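Local atomic coordinates of type VI secretion system component (Escherichia coli O6, PDB entry 2P5Z), a protein that is a component of the type VI secretion system, resembles the phage T4 tail proteins gp27 and gp5, and probably forms part of a phage-like puncturing device. Residues A[41-46]-A[110-115]; A[65-70]-A[86-91]. One frame throughout, in Å; residues are numbered along the deposited sequence.

Interaction 1: A[41-46]-A[110-115]; sequences TPFRYD and LEPRMA
Tyr45 and Leu110 form an antiparallel hydrogen-bonded pair in which each backbone amide serves the other's carbonyl. Tyr45 N donates to Leu110 O at 3.0 Å, and Leu110 N returns a bond of 2.9 Å to Tyr45 O with an N-H...O angle of 156°. Side by side on the same face of the sheet, their side chains also meet, CB to CB at 4.3 Å, while the Tyr45 hydroxyl finds its partner in Glu37. Beyond this pair, toward Pro42 and Ala115, the direct backbone bonds between the segments stop. A water there lies within hydrogen-bonding distance of Pro42 O and Glu111 OE2 and probably donates to them, though it cannot serve every acceptor around it. The other carboxylate oxygen of Glu111 has a weak bond to Thr92. Arg44 runs alongside Glu111, yet its NE stays 5.5 Å from Glu111 OE2, too far for a salt bridge. Pro112 has no N-H to offer and contributes a face contact instead. Phe43 CG lies between its backbone N and carbonyl carbon (chi1 59°), which lays the ring against Pro112; Pro112 CD sits 3.6 Å from the ring centroid, only 7° off the normal, a CH-pi contact. Pro112 CG also touches Pro42 CB at 3.7 Å. The chemistry thus changes along the contact: paired amides join Tyr45 to Leu110, whereas proline-aromatic packing and a probable water bridge join the chains toward Pro42 and Pro112.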
# COMPACT_ATOMS: atom_id res chain seq x y z
N THR A 41 2.11 -3.81 -20.59
CA THR A 41 2.52 -4.66 -19.48
C THR A 41 2.76 -6.07 -20.03
O THR A 41 2.11 -6.46 -21.00
CB THR A 41 1.51 -4.64 -18.27
OG1 THR A 41 1.50 -5.92 -17.62
CG2 THR A 41 0.15 -4.36 -18.70
N PRO A 42 3.75 -6.80 -19.48
CA PRO A 42 3.94 -8.16 -19.97
C PRO A 42 2.79 -9.09 -19.54
O PRO A 42 2.34 -9.02 -18.39
CB PRO A 42 5.25 -8.59 -19.31
CG PRO A 42 5.38 -7.72 -18.10
CD PRO A 42 4.73 -6.42 -18.46
N PHE A 43 2.35 -9.96 -20.45
CA PHE A 43 1.27 -10.88 -20.15
C PHE A 43 1.63 -11.89 -19.08
O PHE A 43 2.81 -12.08 -18.80
CB PHE A 43 0.71 -11.59 -21.40
CG PHE A 43 1.72 -12.38 -22.18
CD1 PHE A 43 2.08 -13.68 -21.79
CD2 PHE A 43 2.29 -11.85 -23.33
CE1 PHE A 43 3.02 -14.42 -22.53
CE2 PHE A 43 3.22 -12.58 -24.08
CZ PHE A 43 3.57 -13.87 -23.68
N ARG A 44 0.62 -12.52 -18.48
CA ARG A 44 0.88 -13.57 -17.49
C ARG A 44 -0.11 -14.73 -17.65
O ARG A 44 -1.32 -14.50 -17.69
CB ARG A 44 0.77 -12.96 -16.11
CG ARG A 44 1.36 -13.80 -15.03
CD ARG A 44 1.55 -12.97 -13.82
NE ARG A 44 0.35 -12.88 -12.99
CZ ARG A 44 0.30 -12.25 -11.81
NH1 ARG A 44 1.39 -11.66 -11.32
NH2 ARG A 44 -0.84 -12.23 -11.11
N TYR A 45 0.37 -15.96 -17.76
CA TYR A 45 -0.55 -17.11 -17.88
C TYR A 45 -0.24 -18.22 -16.90
O TYR A 45 0.81 -18.86 -16.98
CB TYR A 45 -0.53 -17.69 -19.29
CG TYR A 45 -1.48 -17.04 -20.24
CD1 TYR A 45 -1.35 -15.71 -20.62
CD2 TYR A 45 -2.51 -17.77 -20.81
CE1 TYR A 45 -2.23 -15.11 -21.51
CE2 TYR A 45 -3.39 -17.19 -21.71
CZ TYR A 45 -3.26 -15.86 -22.05
OH TYR A 45 -4.14 -15.29 -22.94
N ASP A 46 -1.14 -18.46 -15.96
CA ASP A 46 -0.99 -19.58 -15.06
C ASP A 46 -1.73 -20.78 -15.63
O ASP A 46 -2.95 -20.77 -15.80
CB ASP A 46 -1.45 -19.21 -13.65
CG ASP A 46 -0.60 -18.09 -13.03
OD1 ASP A 46 0.64 -18.25 -12.96
OD2 ASP A 46 -1.17 -17.05 -12.62
N LEU A 110 3.62 -18.58 -17.43
CA LEU A 110 4.22 -18.27 -18.71
C LEU A 110 4.16 -16.77 -18.92
O LEU A 110 3.09 -16.15 -18.93
CB LEU A 110 3.48 -18.99 -19.85
CG LEU A 110 3.97 -18.56 -21.24
CD1 LEU A 110 5.39 -19.08 -21.46
CD2 LEU A 110 3.06 -19.02 -22.37
N GLU A 111 5.34 -16.17 -19.05
CA GLU A 111 5.46 -14.73 -19.26
C GLU A 111 6.39 -14.53 -20.45
O GLU A 111 7.17 -15.42 -20.78
CB GLU A 111 6.03 -14.07 -18.00
CG GLU A 111 5.23 -14.35 -16.75
CD GLU A 111 5.55 -13.42 -15.61
OE1 GLU A 111 6.21 -13.88 -14.65
OE2 GLU A 111 5.13 -12.24 -15.67
N PRO A 112 6.31 -13.36 -21.10
CA PRO A 112 7.28 -13.12 -22.16
C PRO A 112 8.66 -12.78 -21.56
O PRO A 112 8.80 -12.60 -20.33
CB PRO A 112 6.70 -11.90 -22.86
CG PRO A 112 6.06 -11.16 -21.79
CD PRO A 112 5.44 -12.18 -20.90
N ARG A 113 9.68 -12.72 -22.40
CA ARG A 113 11.04 -12.52 -21.92
C ARG A 113 11.19 -11.13 -21.27
O ARG A 113 11.92 -10.99 -20.28
CB ARG A 113 12.04 -12.74 -23.06
CG ARG A 113 12.28 -14.20 -23.43
CD ARG A 113 12.91 -14.31 -24.82
NE ARG A 113 12.05 -13.73 -25.85
CZ ARG A 113 12.47 -13.28 -27.04
NH1 ARG A 113 13.77 -13.32 -27.34
NH2 ARG A 113 11.61 -12.78 -27.93
N MET A 114 10.45 -10.14 -21.79
CA MET A 114 10.37 -8.82 -21.20
C MET A 114 10.12 -8.83 -19.70
O MET A 114 10.74 -8.07 -18.98
CB MET A 114 9.35 -7.93 -21.92
CG MET A 114 9.30 -6.47 -21.42
SD MET A 114 8.16 -5.44 -22.36
CE MET A 114 8.95 -3.84 -22.22
N ALA A 115 9.25 -9.71 -19.20
CA ALA A 115 9.04 -9.85 -17.75
C ALA A 115 10.34 -10.06 -16.97
O ALA A 115 10.41 -9.69 -15.80
CB ALA A 115 8.10 -10.97 -17.44
O HOH W 1 3.51 -10.58 -16.68

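Interaction 2: A[65-70]-A[86-91]; sequences DGAFSL and TLHGVI
Ala67 and His88 stand side by side on one face as a non-hydrogen-bonded pair, with the methyl CB of Ala67 3.9 Å from His88 ND1. CG of His88 is anti to its carbonyl carbon (chi1 -66°), and the imidazole it carries meets the methyl obliquely. Ser69 and Thr86 repeat the relation on the same face, where Ser69 OG lies 3.4 Å from the methyl CG2 of Thr86; this polar-to-methyl contact is no hydrogen bond. Phe68 and Leu87 project together from the reverse face. Phe68 has CG anti to its backbone N (chi1 -180°), and its ring leads away from the 86-91 strand to meet Phe33 edge-to-face; both residues reach Leu110. Between the side-chain rows, the backbone supplies two reciprocal pairs of hydrogen bonds. Phe68 N reaches Leu87 O at 3.0 Å and Leu87 N reaches Phe68 O at 2.8 Å; Gly66 and Gly89 exchange bonds likewise, 2.8 Å from Gly66 N to Gly89 O. Neither glycine sends a side chain to that face, and Ile91 CD1 comes to 4.5 Å from Gly66 CA. Beyond the glycines the side chains of Asp65 and Val90 diverge, and Asp65 forms a salt bridge with Arg22. The two short strand segments run at 137° to each other, with the Phe68-Leu87 face packed on strands 44-51 and 104-111, consistent with the twisted antiparallel beta barrels of the phage-tail family.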
# COMPACT_ATOMS: atom_id res chain seq x y z
N ASP A 65 11.84 -22.23 -22.59
CA ASP A 65 10.87 -21.65 -23.52
C ASP A 65 9.55 -22.38 -23.43
O ASP A 65 9.50 -23.58 -23.22
CB ASP A 65 11.33 -21.81 -24.96
CG ASP A 65 12.40 -20.82 -25.35
OD1 ASP A 65 12.94 -20.14 -24.46
OD2 ASP A 65 12.72 -20.74 -26.56
N GLY A 66 8.47 -21.64 -23.63
CA GLY A 66 7.16 -22.21 -23.52
C GLY A 66 6.30 -21.62 -24.59
O GLY A 66 6.44 -20.44 -24.93
N ALA A 67 5.40 -22.43 -25.13
CA ALA A 67 4.44 -21.95 -26.11
C ALA A 67 3.07 -22.45 -25.70
O ALA A 67 2.92 -23.63 -25.36
CB ALA A 67 4.80 -22.45 -27.46
N PHE A 68 2.08 -21.56 -25.70
CA PHE A 68 0.75 -21.94 -25.29
C PHE A 68 -0.22 -21.59 -26.40
O PHE A 68 -0.28 -20.43 -26.79
CB PHE A 68 0.36 -21.25 -24.00
CG PHE A 68 -1.01 -21.60 -23.52
CD1 PHE A 68 -1.27 -22.87 -23.00
CD2 PHE A 68 -2.05 -20.69 -23.60
CE1 PHE A 68 -2.52 -23.20 -22.55
CE2 PHE A 68 -3.30 -21.02 -23.15
CZ PHE A 68 -3.54 -22.29 -22.63
N SER A 69 -0.97 -22.57 -26.90
CA SER A 69 -1.83 -22.34 -28.06
C SER A 69 -3.28 -22.64 -27.81
O SER A 69 -3.60 -23.48 -26.98
CB SER A 69 -1.38 -23.19 -29.26
OG SER A 69 -0.01 -23.50 -29.18
N LEU A 70 -4.15 -21.96 -28.53
CA LEU A 70 -5.54 -22.37 -28.68
C LEU A 70 -5.68 -23.12 -30.00
O LEU A 70 -5.39 -22.57 -31.06
CB LEU A 70 -6.45 -21.14 -28.65
CG LEU A 70 -7.99 -21.17 -28.65
CD1 LEU A 70 -8.70 -22.55 -28.53
CD2 LEU A 70 -8.47 -20.23 -27.55
N THR A 86 -1.11 -18.23 -30.53
CA THR A 86 -0.08 -18.75 -29.64
C THR A 86 0.57 -17.66 -28.77
O THR A 86 0.84 -16.55 -29.25
CB THR A 86 1.02 -19.46 -30.44
OG1 THR A 86 0.46 -20.02 -31.63
CG2 THR A 86 1.66 -20.58 -29.64
N LEU A 87 0.83 -17.97 -27.51
CA LEU A 87 1.64 -17.11 -26.67
C LEU A 87 3.05 -17.68 -26.51
O LEU A 87 3.22 -18.79 -25.98
CB LEU A 87 1.02 -16.93 -25.28
CG LEU A 87 -0.11 -15.91 -25.10
CD1 LEU A 87 0.07 -14.74 -26.04
CD2 LEU A 87 -1.47 -16.56 -25.34
N HIS A 88 4.06 -16.94 -26.95
CA HIS A 88 5.45 -17.38 -26.75
C HIS A 88 6.11 -16.66 -25.58
O HIS A 88 5.91 -15.44 -25.37
CB HIS A 88 6.27 -17.16 -28.00
CG HIS A 88 5.84 -18.01 -29.16
ND1 HIS A 88 6.27 -19.31 -29.32
CD2 HIS A 88 5.05 -17.74 -30.22
CE1 HIS A 88 5.76 -19.81 -30.43
NE2 HIS A 88 5.01 -18.88 -31.00
N GLY A 89 6.90 -17.40 -24.82
CA GLY A 89 7.51 -16.85 -23.66
C GLY A 89 8.38 -17.82 -22.90
O GLY A 89 8.80 -18.83 -23.46
N VAL A 90 8.66 -17.49 -21.63
CA VAL A 90 9.47 -18.31 -20.75
C VAL A 90 8.66 -18.73 -19.54
O VAL A 90 7.71 -18.07 -19.13
CB VAL A 90 10.71 -17.56 -20.13
CG1 VAL A 90 11.99 -17.99 -20.76
CG2 VAL A 90 10.52 -16.07 -20.19
N ILE A 91 9.12 -19.81 -18.93
CA ILE A 91 8.51 -20.35 -17.76
C ILE A 91 9.18 -19.74 -16.56
O ILE A 91 10.38 -19.95 -16.32
CB ILE A 91 8.62 -21.89 -17.74
CG1 ILE A 91 7.87 -22.49 -18.93
CG2 ILE A 91 8.10 -22.46 -16.44
CD1 ILE A 91 6.45 -21.97 -19.10

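How the interactions relate
Both contacts are partly buried and belong to the same beta structure, but interaction 1 lies nearer the chain's centre, its own centre about 9 Å away against about 17 Å for interaction 2. Interaction 2 is nested within the chain loop that interaction 1 closes. Strands 85-99 and 104-111 are sheet neighbours, and here Glu111 O lies 2.7 Å from Val90 N, a probable hydrogen bond. Leu110 CD1 packs against the Val90 carbonyl, 3.4 Å from its O. Interaction 2 is strand pairing over five successive residue pairs, whereas interaction 1 keeps one such pair and then depends on prolines, an aromatic face and water.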